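Local coordinates for acetylxylan esterase / glucomannan deacetylase (Cellvibrio japonicus, PDB 2WAA), which removes acetyl groups from plant cell wall polysaccharides, deacetylating xylan and glucomannan with equal efficiency, at residues K134-G139 with Q180-G185; G188-W193 with A246-T251; N201-Y206 with T253-T258; I230-T235 with V269-A274; G241-A246 with V285-E290. One frame throughout, in Å; residues are numbered along the deposited sequence. Where two conformers were deposited one is given.

Contact 1: K134-G139 with Q180-G185; sequences KILVLG and QLVCWG
Five backbone hydrogen bonds tie 134-139 to 180-185 in parallel register, pairing Leu136 with Gln180 and Gly139 with Cys183. The two strands and helix 167-174 between them form a beta-alpha-beta unit of the SGNH-hydrolase (GDSL) domain, at the edge of its five-stranded parallel sheet where 177-183 is an outermost strand. Gln180 bridges first: its N donates to Ile135 O, and its O receives Val137 N at 2.9 Å. Val137 O then takes Val182 N, also at 2.9 Å. Toward the C-terminal ends the bonds are longer: Gly139 N reaches Val182 O at 3.2 Å, and Trp184 N reaches Gly139 O at the same distance.

Leucine and valine branches close over both faces. On the face of Leu136, Leu138 and Val182, Leu136 CD1 leans across to Val182 CG2 at 3.6 Å, while Leu138 CD2 lies alongside Val182 CB. On the other face Leu181, with CG anti to its carbonyl carbon (chi1 -55°), brings CD2 back beside Val137 CB at 4.0 Å; Met169 of helix 167-174 packs on Leu181 there. Cys183 is joined to Cys144 by a disulfide, which anchors the strand end to the loop just past Ser141, the inferred nucleophile, and its own CB sits 3.2 Å from Gly139 O.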
# COMPACT_ATOMS: atom_id res chain seq x y z
N LYS A 134 9.28 -6.92 7.99
CA LYS A 134 8.30 -6.83 6.90
C LYS A 134 6.89 -6.72 7.51
O LYS A 134 6.53 -7.55 8.35
CB LYS A 134 8.36 -8.10 6.08
CG LYS A 134 9.61 -8.10 5.18
CD LYS A 134 9.79 -9.46 4.49
CE LYS A 134 11.15 -9.53 3.83
NZ LYS A 134 12.30 -9.54 4.89
N ILE A 135 6.12 -5.73 7.06
CA ILE A 135 4.74 -5.58 7.48
C ILE A 135 3.85 -5.66 6.21
O ILE A 135 4.22 -5.19 5.15
CB ILE A 135 4.55 -4.22 8.11
CG1 ILE A 135 5.41 -4.10 9.39
CG2 ILE A 135 3.07 -3.95 8.45
CD1 ILE A 135 5.58 -2.64 9.81
N LEU A 136 2.67 -6.22 6.40
CA LEU A 136 1.60 -6.23 5.41
C LEU A 136 0.41 -5.52 6.09
O LEU A 136 -0.03 -5.94 7.14
CB LEU A 136 1.21 -7.69 5.11
CG LEU A 136 -0.10 -7.83 4.30
CD1 LEU A 136 -0.02 -7.17 2.91
CD2 LEU A 136 -0.34 -9.34 4.13
N VAL A 137 -0.17 -4.51 5.44
CA VAL A 137 -1.36 -3.82 5.97
C VAL A 137 -2.52 -4.10 5.00
O VAL A 137 -2.42 -3.80 3.80
CB VAL A 137 -1.16 -2.32 6.06
CG1 VAL A 137 -2.35 -1.65 6.82
CG2 VAL A 137 0.16 -1.98 6.80
N LEU A 138 -3.61 -4.61 5.54
CA LEU A 138 -4.80 -4.97 4.73
C LEU A 138 -5.93 -4.00 5.09
O LEU A 138 -6.17 -3.72 6.28
CB LEU A 138 -5.30 -6.37 5.09
CG LEU A 138 -4.25 -7.47 4.95
CD1 LEU A 138 -4.73 -8.84 5.47
CD2 LEU A 138 -3.77 -7.57 3.53
N GLY A 139 -6.64 -3.49 4.10
CA GLY A 139 -7.71 -2.58 4.47
C GLY A 139 -8.45 -1.95 3.30
O GLY A 139 -8.49 -2.48 2.20
N GLN A 180 3.96 -3.75 2.58
CA GLN A 180 3.03 -3.80 1.42
C GLN A 180 1.66 -3.34 1.89
O GLN A 180 1.21 -3.70 3.00
CB GLN A 180 2.88 -5.21 0.89
CG GLN A 180 4.16 -5.77 0.29
CD GLN A 180 3.85 -6.96 -0.60
OE1 GLN A 180 2.77 -7.60 -0.49
NE2 GLN A 180 4.77 -7.26 -1.49
N LEU A 181 1.01 -2.52 1.07
CA LEU A 181 -0.37 -2.12 1.30
C LEU A 181 -1.26 -2.96 0.36
O LEU A 181 -1.01 -3.00 -0.88
CB LEU A 181 -0.54 -0.63 0.98
CG LEU A 181 0.42 0.31 1.71
CD1 LEU A 181 0.11 1.77 1.31
CD2 LEU A 181 0.38 0.15 3.28
N VAL A 182 -2.24 -3.68 0.91
CA VAL A 182 -3.14 -4.52 0.08
C VAL A 182 -4.52 -4.07 0.52
O VAL A 182 -5.04 -4.52 1.54
CB VAL A 182 -2.88 -6.03 0.29
CG1 VAL A 182 -3.98 -6.91 -0.38
CG2 VAL A 182 -1.51 -6.40 -0.31
N CYS A 183 -5.08 -3.13 -0.24
CA CYS A 183 -6.26 -2.38 0.21
C CYS A 183 -7.02 -1.98 -1.05
O CYS A 183 -6.44 -1.90 -2.15
CB CYS A 183 -5.84 -1.16 1.02
SG CYS A 183 -4.51 -0.20 0.18
N TRP A 184 -8.31 -1.71 -0.89
CA TRP A 184 -9.13 -1.29 -2.03
C TRP A 184 -10.23 -0.38 -1.51
O TRP A 184 -11.05 -0.79 -0.66
CB TRP A 184 -9.75 -2.53 -2.70
CG TRP A 184 -10.18 -2.28 -4.13
CD1 TRP A 184 -11.14 -1.42 -4.54
CD2 TRP A 184 -9.69 -2.93 -5.30
NE1 TRP A 184 -11.29 -1.47 -5.91
CE2 TRP A 184 -10.38 -2.39 -6.40
CE3 TRP A 184 -8.69 -3.89 -5.53
CZ2 TRP A 184 -10.14 -2.80 -7.71
CZ3 TRP A 184 -8.44 -4.29 -6.84
CH2 TRP A 184 -9.16 -3.74 -7.91
N GLY A 185 -10.27 0.85 -2.00
CA GLY A 185 -11.32 1.76 -1.54
C GLY A 185 -12.74 1.24 -1.73
O GLY A 185 -13.08 0.65 -2.78

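Contact 2: G188-W193 with A246-T251; sequences GLIRSW and ATYINT
Leu189 meets Tyr248 with both its CB and its CD2. The CB lies 3.5 Å from Tyr248 OH and a little farther from CZ; CG turns to the other neighbour, Thr251; and the methyl CD2 ends over the face of the tyrosine ring. With CG anti to the backbone N (chi1 179°), the branch is carried out over the ring, so that CD2 stands 3.8 Å from the centroid and 18° off the normal, displaced toward the rim on the hydroxyl side. This is a CH-pi contact, with CZ the nearest ring atom at 3.6 Å.

The contact fastens the loop that follows strand 177-183, one of the long connections at the C-terminal end of the parallel sheet in this SGNH-hydrolase fold, to the first turns of helix 245-262. The carboxylate of Asp237 accepts hydrogen bonds from Tyr248 OH and from the backbone N atoms of Leu189 and Ile190, which ties the polar end of the ring to the same loop that packs on its face.

Ile190 approaches from another direction. Its CG1 is wedged between backbone N and carbonyl carbon (chi1 74°), which sends CD1 to the ring edge, near its plane, 3.9 Å from Tyr248 CD1. From there CD1 also brushes the methyl CG2 of Thr247, the two side chains crossing at about a right angle; Thr247 OG1 is bonded to Asp244. The second branch, Ile190 CG2, rests against Thr251, which is modelled in two conformers, leaving it doubtful which of its atoms does the touching.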
# COMPACT_ATOMS: atom_id res chain seq x y z
N GLY A 188 -15.05 -4.11 1.64
CA GLY A 188 -15.13 -4.62 3.02
C GLY A 188 -14.69 -6.06 3.11
O GLY A 188 -14.22 -6.67 2.10
N LEU A 189 -14.84 -6.62 4.31
CA LEU A 189 -14.59 -8.01 4.53
C LEU A 189 -15.68 -8.87 3.85
O LEU A 189 -15.39 -9.92 3.24
CB LEU A 189 -14.62 -8.30 6.05
CG LEU A 189 -14.38 -9.75 6.39
CD1 LEU A 189 -12.88 -10.11 6.19
CD2 LEU A 189 -14.78 -9.98 7.83
N ILE A 190 -16.92 -8.39 3.94
CA ILE A 190 -18.07 -9.09 3.33
C ILE A 190 -18.92 -8.31 2.35
O ILE A 190 -19.66 -8.92 1.56
CB ILE A 190 -19.00 -9.76 4.38
CG1 ILE A 190 -19.85 -8.72 5.12
CG2 ILE A 190 -18.17 -10.66 5.35
CD1 ILE A 190 -20.86 -9.41 6.09
N ARG A 191 -18.85 -6.98 2.36
CA ARG A 191 -19.62 -6.18 1.39
C ARG A 191 -19.02 -4.82 1.21
O ARG A 191 -18.26 -4.32 2.08
CB ARG A 191 -21.09 -6.02 1.85
CG ARG A 191 -21.21 -5.21 3.12
CD ARG A 191 -22.68 -5.30 3.68
NE ARG A 191 -22.86 -4.58 4.96
CZ ARG A 191 -24.02 -4.52 5.62
NH1 ARG A 191 -25.12 -5.11 5.09
NH2 ARG A 191 -24.12 -3.85 6.77
N SER A 192 -19.31 -4.21 0.07
CA SER A 192 -18.88 -2.86 -0.21
C SER A 192 -19.78 -1.81 0.45
O SER A 192 -20.85 -2.16 0.99
CB SER A 192 -18.83 -2.68 -1.72
OG SER A 192 -17.97 -3.68 -2.29
N TRP A 193 -19.33 -0.55 0.46
CA TRP A 193 -20.04 0.54 1.15
C TRP A 193 -21.50 0.66 0.70
O TRP A 193 -22.38 1.07 1.48
CB TRP A 193 -19.32 1.86 0.91
CG TRP A 193 -19.40 2.33 -0.50
CD1 TRP A 193 -18.60 1.98 -1.54
CD2 TRP A 193 -20.42 3.19 -1.02
NE1 TRP A 193 -19.04 2.64 -2.72
CE2 TRP A 193 -20.15 3.38 -2.40
CE3 TRP A 193 -21.52 3.84 -0.45
CZ2 TRP A 193 -20.96 4.19 -3.21
CZ3 TRP A 193 -22.33 4.65 -1.27
CH2 TRP A 193 -22.05 4.82 -2.62
N ALA A 246 -23.03 -13.03 13.72
CA ALA A 246 -22.48 -14.36 13.43
C ALA A 246 -21.83 -14.43 12.05
O ALA A 246 -20.79 -15.03 11.90
CB ALA A 246 -23.56 -15.49 13.60
N THR A 247 -22.43 -13.81 11.05
CA THR A 247 -21.93 -13.88 9.70
C THR A 247 -20.55 -13.19 9.61
O THR A 247 -19.57 -13.71 9.06
CB THR A 247 -22.86 -13.14 8.73
OG1 THR A 247 -24.15 -13.76 8.71
CG2 THR A 247 -22.28 -13.15 7.31
N TYR A 248 -20.48 -12.01 10.18
CA TYR A 248 -19.23 -11.27 10.12
C TYR A 248 -18.11 -11.98 10.89
O TYR A 248 -16.98 -12.11 10.39
CB TYR A 248 -19.45 -9.88 10.68
CG TYR A 248 -18.39 -8.93 10.19
CD1 TYR A 248 -18.55 -8.28 8.97
CD2 TYR A 248 -17.25 -8.68 10.96
CE1 TYR A 248 -17.59 -7.38 8.50
CE2 TYR A 248 -16.28 -7.76 10.52
CZ TYR A 248 -16.47 -7.13 9.28
OH TYR A 248 -15.55 -6.25 8.79
N ILE A 249 -18.40 -12.42 12.10
CA ILE A 249 -17.37 -13.05 12.92
C ILE A 249 -16.92 -14.35 12.26
O ILE A 249 -15.72 -14.67 12.22
CB ILE A 249 -17.84 -13.29 14.36
CG1 ILE A 249 -18.00 -11.93 15.10
CG2 ILE A 249 -16.88 -14.27 15.12
CD1 ILE A 249 -18.69 -12.09 16.47
N ASN A 250 -17.86 -15.11 11.71
CA ASN A 250 -17.44 -16.34 11.07
C ASN A 250 -16.58 -16.08 9.84
O ASN A 250 -15.62 -16.81 9.59
CB ASN A 250 -18.64 -17.22 10.73
CG ASN A 250 -19.26 -17.83 11.97
OD1 ASN A 250 -18.59 -18.00 13.02
ND2 ASN A 250 -20.52 -18.21 11.85
N THR A 251 -16.89 -15.04 9.07
CA THR A 251 -16.01 -14.80 7.94
C THR A 251 -14.69 -14.15 8.33
O THR A 251 -13.68 -14.50 7.72
CB THR A 251 -16.71 -14.33 6.61
OG1 THR A 251 -15.99 -13.27 5.95
CG2 THR A 251 -18.14 -13.99 6.83

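Contact 3: N201-Y206 with T253-T258; sequences NLPDFY and TRFVRT
Phe255 puts its ring into a pocket made by Leu202, Pro203 and Tyr206. The rim of the phenyl points at the face of Tyr206 in a T-shaped (edge-to-face) pair, centroids 5.5 Å apart and planes at 85°, with CE1 coming within 3.8 Å of Tyr206 CD2. Pro203 packs on the CD1 flank of the phenyl: its CB is 3.7 Å from Phe255 CD1, and its CG reaches back toward Phe255 CG. Leu202 CD2 meets Phe255 CE2 at 3.7 Å, its side chain crossing the phenylalanine at about a right angle. Farther along helix 245-262, Thr258 CG2 touches Tyr206 CE2 more loosely, at 4.2 Å.

Phe255 stretches straight off its helix, CG anti to the backbone N (chi1 180°), which carries the ring across to the short helix 202-205. That helix is held at its start by Asp204, whose OD2 accepts Asn201 N through the anti lone pair. The hydroxyl of Tyr206 is bonded to His263 and Asn262, and its ring is stacked with His221, so the face offered to Phe255 is well fixed. Leu138 of the central sheet packs under Leu202, Tyr206 and Phe255 alike.

Across the interface itself the contact is wholly apolar: aromatic and aliphatic carbon joins the short helix to the long one, consistent with hydrophobic burial against the sheet, while the Tyr206 hydroxyl finds its partners beyond it.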
# COMPACT_ATOMS: atom_id res chain seq x y z
N ASN A 201 -14.19 -8.90 -2.28
CA ASN A 201 -14.04 -8.44 -0.90
C ASN A 201 -12.58 -8.62 -0.47
O ASN A 201 -11.80 -9.16 -1.24
CB ASN A 201 -14.99 -9.23 -0.01
CG ASN A 201 -16.46 -8.98 -0.42
OD1 ASN A 201 -16.87 -7.84 -0.58
ND2 ASN A 201 -17.23 -10.07 -0.63
N LEU A 202 -12.21 -8.17 0.72
CA LEU A 202 -10.80 -8.27 1.17
C LEU A 202 -10.26 -9.72 1.01
O LEU A 202 -9.18 -9.90 0.50
CB LEU A 202 -10.62 -7.72 2.59
CG LEU A 202 -9.28 -8.06 3.27
CD1 LEU A 202 -8.14 -7.38 2.45
CD2 LEU A 202 -9.33 -7.51 4.72
N PRO A 203 -11.03 -10.76 1.41
CA PRO A 203 -10.43 -12.08 1.26
C PRO A 203 -10.16 -12.49 -0.19
O PRO A 203 -9.32 -13.37 -0.40
CB PRO A 203 -11.48 -13.03 1.87
CG PRO A 203 -12.23 -12.16 2.91
CD PRO A 203 -12.28 -10.78 2.20
N ASP A 204 -10.86 -11.85 -1.14
CA ASP A 204 -10.67 -12.05 -2.58
C ASP A 204 -9.48 -11.27 -3.11
O ASP A 204 -8.54 -11.88 -3.63
CB ASP A 204 -11.94 -11.66 -3.36
CG ASP A 204 -13.15 -12.41 -2.85
OD1 ASP A 204 -13.11 -13.63 -2.90
OD2 ASP A 204 -14.11 -11.81 -2.37
N PHE A 205 -9.47 -9.96 -2.92
CA PHE A 205 -8.35 -9.19 -3.52
C PHE A 205 -7.04 -9.39 -2.80
O PHE A 205 -5.99 -9.11 -3.37
CB PHE A 205 -8.68 -7.69 -3.79
CG PHE A 205 -8.88 -6.84 -2.54
CD1 PHE A 205 -7.79 -6.37 -1.79
CD2 PHE A 205 -10.18 -6.47 -2.15
CE1 PHE A 205 -8.01 -5.58 -0.62
CE2 PHE A 205 -10.41 -5.68 -0.99
CZ PHE A 205 -9.31 -5.22 -0.24
N TYR A 206 -7.08 -9.86 -1.57
CA TYR A 206 -5.85 -10.23 -0.86
C TYR A 206 -5.06 -11.29 -1.67
O TYR A 206 -3.85 -11.43 -1.51
CB TYR A 206 -6.20 -10.78 0.51
CG TYR A 206 -5.17 -11.73 1.08
CD1 TYR A 206 -4.03 -11.27 1.69
CD2 TYR A 206 -5.40 -13.10 1.04
CE1 TYR A 206 -3.08 -12.18 2.26
CE2 TYR A 206 -4.47 -14.01 1.58
CZ TYR A 206 -3.32 -13.53 2.18
OH TYR A 206 -2.42 -14.44 2.72
N THR A 253 -13.12 -14.81 11.11
CA THR A 253 -12.37 -15.94 11.65
C THR A 253 -11.80 -16.76 10.50
O THR A 253 -10.62 -17.12 10.51
CB THR A 253 -13.29 -16.81 12.52
OG1 THR A 253 -13.67 -16.03 13.67
CG2 THR A 253 -12.59 -18.09 12.98
N ARG A 254 -12.63 -17.04 9.49
CA ARG A 254 -12.14 -17.85 8.39
C ARG A 254 -11.01 -17.14 7.64
O ARG A 254 -10.02 -17.78 7.28
CB ARG A 254 -13.26 -18.29 7.47
CG ARG A 254 -12.76 -19.28 6.43
CD ARG A 254 -13.85 -20.08 5.77
NE ARG A 254 -13.30 -20.85 4.65
CZ ARG A 254 -13.46 -22.16 4.49
NH1 ARG A 254 -14.16 -22.86 5.38
NH2 ARG A 254 -12.92 -22.77 3.44
N PHE A 255 -11.13 -15.84 7.43
CA PHE A 255 -10.03 -15.09 6.76
C PHE A 255 -8.72 -15.09 7.56
O PHE A 255 -7.63 -15.29 7.00
CB PHE A 255 -10.51 -13.66 6.40
CG PHE A 255 -9.45 -12.82 5.72
CD1 PHE A 255 -8.89 -13.24 4.52
CD2 PHE A 255 -9.00 -11.63 6.29
CE1 PHE A 255 -7.88 -12.48 3.89
CE2 PHE A 255 -8.01 -10.86 5.67
CZ PHE A 255 -7.44 -11.30 4.46
N VAL A 256 -8.79 -14.89 8.88
CA VAL A 256 -7.56 -14.80 9.66
C VAL A 256 -6.95 -16.20 9.71
O VAL A 256 -5.75 -16.33 9.66
CB VAL A 256 -7.82 -14.25 11.06
CG1 VAL A 256 -6.58 -14.39 11.95
CG2 VAL A 256 -8.28 -12.76 10.96
N ARG A 257 -7.79 -17.24 9.72
CA ARG A 257 -7.25 -18.59 9.56
C ARG A 257 -6.44 -18.77 8.26
O ARG A 257 -5.38 -19.40 8.27
CB ARG A 257 -8.35 -19.64 9.68
CG ARG A 257 -8.72 -19.88 11.10
CD ARG A 257 -9.75 -21.02 11.26
NE ARG A 257 -10.06 -21.09 12.68
CZ ARG A 257 -11.27 -21.27 13.20
NH1 ARG A 257 -12.33 -21.42 12.40
NH2 ARG A 257 -11.41 -21.29 14.53
N THR A 258 -6.93 -18.22 7.15
CA THR A 258 -6.15 -18.21 5.92
C THR A 258 -4.82 -17.47 6.08
O THR A 258 -3.75 -17.95 5.64
CB THR A 258 -6.98 -17.53 4.78
OG1 THR A 258 -8.16 -18.31 4.51
CG2 THR A 258 -6.13 -17.37 3.47

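Contact 4: I230-T235 with V269-A274; sequences ISAIGT and VLTEGA
Ile230 and Val269 pair in parallel at the C-terminal ends of two neighbouring strands of the SGNH-hydrolase sheet. The side chains of both face helix 319-337, where Leu333 covers them. Ser231 carries the backbone bonds: its N donates to Val269 O at 2.8 Å, and its O accepts Thr271 N at 2.9 Å. Its CB packs on Leu270 CD2, while OG, anti to the backbone N (chi1 -178°), is bonded to Tyr252 OH of helix 245-262.

Ala232 CB still meets Thr271 CG2 at 3.7 Å, and its CA-H points at Thr271 O; past this pair the link passes through water. One water lies between Ile233 O and Thr271 O. A second accepts from Thr235 N and lies within hydrogen-bonding distance of both Ala232 O and Glu272 O. At Gly234 a CB would be jammed against the preceding carbonyl O. Thr235 comes just ahead of Asn236, a residue inferred to stabilise the transition state. At the end of the segment a third water joins the two segments, 2.8 Å from Thr235 OG1 and donating to Glu272 O at 2.9 Å.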
# COMPACT_ATOMS: atom_id res chain seq x y z
N ILE A 230 -1.29 -6.34 9.63
CA ILE A 230 -2.32 -5.53 10.29
C ILE A 230 -3.56 -5.63 9.45
O ILE A 230 -3.49 -5.33 8.26
CB ILE A 230 -1.87 -4.06 10.33
CG1 ILE A 230 -0.57 -3.99 11.15
CG2 ILE A 230 -2.98 -3.14 10.99
CD1 ILE A 230 0.18 -2.71 10.98
N SER A 231 -4.70 -5.98 10.06
CA SER A 231 -5.93 -5.95 9.28
C SER A 231 -6.81 -4.82 9.82
O SER A 231 -7.23 -4.89 10.97
CB SER A 231 -6.67 -7.28 9.43
OG SER A 231 -7.85 -7.22 8.63
N ALA A 232 -7.06 -3.80 9.00
CA ALA A 232 -7.81 -2.59 9.36
C ALA A 232 -9.07 -2.49 8.49
O ALA A 232 -9.55 -1.37 8.19
CB ALA A 232 -6.89 -1.37 9.13
N ILE A 233 -9.68 -3.64 8.16
CA ILE A 233 -10.86 -3.64 7.27
C ILE A 233 -12.09 -3.41 8.13
O ILE A 233 -12.05 -3.62 9.37
CB ILE A 233 -10.96 -5.00 6.51
CG1 ILE A 233 -11.95 -4.93 5.37
CG2 ILE A 233 -11.31 -6.14 7.50
CD1 ILE A 233 -11.37 -4.12 4.12
N GLY A 234 -13.19 -2.97 7.52
CA GLY A 234 -14.43 -2.85 8.26
C GLY A 234 -15.31 -1.64 7.98
O GLY A 234 -16.53 -1.78 7.99
N THR A 235 -14.73 -0.45 7.76
CA THR A 235 -15.53 0.75 7.54
C THR A 235 -16.67 0.47 6.55
O THR A 235 -17.83 0.81 6.80
CB THR A 235 -14.70 1.86 6.96
OG1 THR A 235 -13.61 2.11 7.87
CG2 THR A 235 -15.53 3.15 6.80
N VAL A 269 -2.44 -8.43 13.71
CA VAL A 269 -3.03 -7.41 14.59
C VAL A 269 -4.31 -6.91 13.92
O VAL A 269 -4.26 -6.44 12.78
CB VAL A 269 -2.04 -6.25 14.84
CG1 VAL A 269 -2.69 -5.16 15.66
CG2 VAL A 269 -0.85 -6.78 15.61
N LEU A 270 -5.46 -7.00 14.62
CA LEU A 270 -6.71 -6.57 14.07
C LEU A 270 -7.05 -5.22 14.65
O LEU A 270 -6.80 -4.95 15.82
CB LEU A 270 -7.85 -7.56 14.42
CG LEU A 270 -7.51 -9.02 14.11
CD1 LEU A 270 -8.69 -9.92 14.45
CD2 LEU A 270 -7.17 -9.12 12.65
N THR A 271 -7.62 -4.35 13.82
CA THR A 271 -8.03 -3.04 14.34
C THR A 271 -9.27 -2.57 13.57
O THR A 271 -9.44 -2.92 12.39
CB THR A 271 -6.86 -2.00 14.20
OG1 THR A 271 -7.34 -0.74 14.67
CG2 THR A 271 -6.51 -1.80 12.78
N GLU A 272 -10.13 -1.79 14.21
CA GLU A 272 -11.37 -1.33 13.55
C GLU A 272 -11.16 -0.15 12.60
O GLU A 272 -12.05 0.21 11.87
CB GLU A 272 -12.43 -0.96 14.61
CG GLU A 272 -12.15 0.30 15.41
CD GLU A 272 -11.30 0.08 16.65
OE1 GLU A 272 -10.61 -0.95 16.78
OE2 GLU A 272 -11.29 0.98 17.52
N GLY A 273 -10.01 0.48 12.67
CA GLY A 273 -9.77 1.63 11.81
C GLY A 273 -10.29 2.95 12.39
O GLY A 273 -10.91 3.00 13.48
N ALA A 274 -10.04 4.02 11.64
CA ALA A 274 -10.27 5.37 12.14
C ALA A 274 -11.59 6.01 11.77
O ALA A 274 -11.92 7.06 12.33
CB ALA A 274 -9.16 6.29 11.65
O HOH W 1 -11.94 -0.07 8.89
O HOH W 2 -10.71 -5.06 11.21
O HOH W 3 -13.02 2.62 10.56

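Contact 5: G241-A246 with V285-E290; sequences GIPDRA and VSYIGE
The N-terminus of helix 245-262 docks against the middle of helix 278-295 here, two of the helices that flank the parallel sheet of the esterase domain. Arg245 carries the contact. Its chain runs extended, CG anti to the backbone N (chi1 169°), along the Tyr287 ring and delivers the guanidinium to two acceptors in its own plane. NE and NH2 grip Glu290 side-on, both on the single oxygen OE1, with NH2 at 2.6 Å; NE meets OE1 30° out of the carboxylate plane. From the end, NH1 and NH2 both close on Ser286 OG, NH2 at 3.0 Å. Four bonds thus fix the rotation of the guanidinium, and the salt bridge would be expected to favour a charged Glu290.

Tyr287 stands almost perpendicular to the guanidinium, the planes 87° apart. Its CD1 lies over one face of the arginine group, 3.5 Å above the plane, while NH1 sits at the edge of the ring, 3.4 Å from CE1. At its far end Tyr287 OH donates to Pro243 O at 2.8 Å, aligned with the carbonyl, and Ile242 CG2 crowds the same hydroxyl at 3.2 Å.

Pro243 leads into Asp244, the N-cap residue: its side chain caps a backbone N in the first turn, and OD2 also bonds Thr247 OG1. A capped helix start pinned to its neighbour thus forms part of the helical layer of an alpha/beta/alpha SGNH-hydrolase fold.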
# COMPACT_ATOMS: atom_id res chain seq x y z
N GLY A 241 -25.06 -0.26 7.54
CA GLY A 241 -25.64 -0.57 8.84
C GLY A 241 -24.69 -1.57 9.49
O GLY A 241 -23.72 -2.02 8.85
N ILE A 242 -24.91 -1.93 10.74
CA ILE A 242 -24.06 -2.94 11.36
C ILE A 242 -24.39 -4.29 10.77
O ILE A 242 -25.56 -4.69 10.83
CB ILE A 242 -24.31 -2.96 12.88
CG1 ILE A 242 -23.83 -1.63 13.49
CG2 ILE A 242 -23.68 -4.18 13.53
CD1 ILE A 242 -24.26 -1.43 14.99
N PRO A 243 -23.39 -5.03 10.22
CA PRO A 243 -23.72 -6.34 9.63
C PRO A 243 -24.03 -7.42 10.66
O PRO A 243 -23.65 -7.33 11.82
CB PRO A 243 -22.44 -6.73 8.84
CG PRO A 243 -21.29 -5.93 9.51
CD PRO A 243 -21.95 -4.65 9.98
N ASP A 244 -24.73 -8.46 10.22
CA ASP A 244 -25.02 -9.60 11.09
C ASP A 244 -23.79 -10.13 11.86
O ASP A 244 -22.76 -10.49 11.24
CB ASP A 244 -25.61 -10.74 10.23
CG ASP A 244 -25.91 -11.96 11.05
OD1 ASP A 244 -26.72 -11.83 12.00
OD2 ASP A 244 -25.34 -13.04 10.80
N ARG A 245 -23.90 -10.23 13.18
CA ARG A 245 -22.78 -10.61 14.03
C ARG A 245 -22.20 -11.98 13.72
O ARG A 245 -20.97 -12.10 13.46
CB ARG A 245 -23.16 -10.47 15.50
CG ARG A 245 -22.18 -11.08 16.46
CD ARG A 245 -22.54 -10.73 17.95
NE ARG A 245 -21.32 -10.79 18.73
CZ ARG A 245 -20.68 -9.76 19.28
NH1 ARG A 245 -21.15 -8.51 19.25
NH2 ARG A 245 -19.54 -9.99 19.91
N ALA A 246 -23.03 -13.03 13.72
CA ALA A 246 -22.48 -14.36 13.43
C ALA A 246 -21.83 -14.43 12.05
O ALA A 246 -20.79 -15.03 11.90
CB ALA A 246 -23.56 -15.49 13.60
N VAL A 285 -15.38 -3.36 17.22
CA VAL A 285 -14.46 -3.76 18.27
C VAL A 285 -14.93 -5.05 18.91
O VAL A 285 -14.12 -5.96 19.20
CB VAL A 285 -14.35 -2.63 19.32
CG1 VAL A 285 -13.64 -3.12 20.57
CG2 VAL A 285 -13.64 -1.38 18.69
N SER A 286 -16.23 -5.13 19.14
CA SER A 286 -16.82 -6.30 19.78
C SER A 286 -16.61 -7.52 18.89
O SER A 286 -16.21 -8.57 19.37
CB SER A 286 -18.33 -6.09 19.99
OG SER A 286 -18.80 -7.18 20.75
N TYR A 287 -16.88 -7.37 17.59
CA TYR A 287 -16.77 -8.47 16.64
C TYR A 287 -15.30 -8.95 16.57
O TYR A 287 -15.02 -10.15 16.51
CB TYR A 287 -17.22 -8.00 15.27
CG TYR A 287 -18.71 -7.78 15.08
CD1 TYR A 287 -19.62 -7.85 16.16
CD2 TYR A 287 -19.22 -7.46 13.82
CE1 TYR A 287 -21.01 -7.64 15.96
CE2 TYR A 287 -20.62 -7.25 13.61
CZ TYR A 287 -21.49 -7.37 14.68
OH TYR A 287 -22.83 -7.12 14.46
N ILE A 288 -14.36 -8.01 16.60
CA ILE A 288 -12.96 -8.37 16.62
C ILE A 288 -12.62 -9.18 17.88
O ILE A 288 -11.88 -10.18 17.81
CB ILE A 288 -12.05 -7.09 16.51
CG1 ILE A 288 -12.09 -6.60 15.05
CG2 ILE A 288 -10.59 -7.42 17.00
CD1 ILE A 288 -11.54 -5.16 14.86
N GLY A 289 -13.13 -8.75 19.03
CA GLY A 289 -12.81 -9.47 20.25
C GLY A 289 -13.36 -10.90 20.13
O GLY A 289 -12.72 -11.85 20.53
N GLU A 290 -14.55 -11.06 19.58
CA GLU A 290 -15.12 -12.40 19.50
C GLU A 290 -14.40 -13.22 18.42
O GLU A 290 -14.26 -14.43 18.55
CB GLU A 290 -16.62 -12.37 19.22
CG GLU A 290 -17.27 -13.71 19.39
CD GLU A 290 -18.83 -13.66 19.40
OE1 GLU A 290 -19.40 -12.59 19.71
OE2 GLU A 290 -19.46 -14.69 19.07

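In the fold
Contacts 1 and 4 lie in one parallel sheet, their centres 11 Å apart: strand 133-139 pairs with 228-231, Leu136 O to Ile230 N and Leu138 N to Ile230 O, both at 2.8 Å. Helix 245-262 serves contacts 2, 3 and 5; contacts 2 and 5 share Ala246. Contact 3 meets contact 1 where Trp184 CB touches Phe205 CE2 at 3.6 Å, and contact 5 reaches the sheet where Ile288 packs on Leu270. Between side chains, Cys183 is about 7 Å from Ser141, the inferred nucleophile; Trp184 about 6 Å from Gly186 and Ile233 about 6 Å from Asn236, both inferred transition-state stabilisers. Trp184 also lies about 4 Å from a bound acetate, probably from the crystallisation liquor.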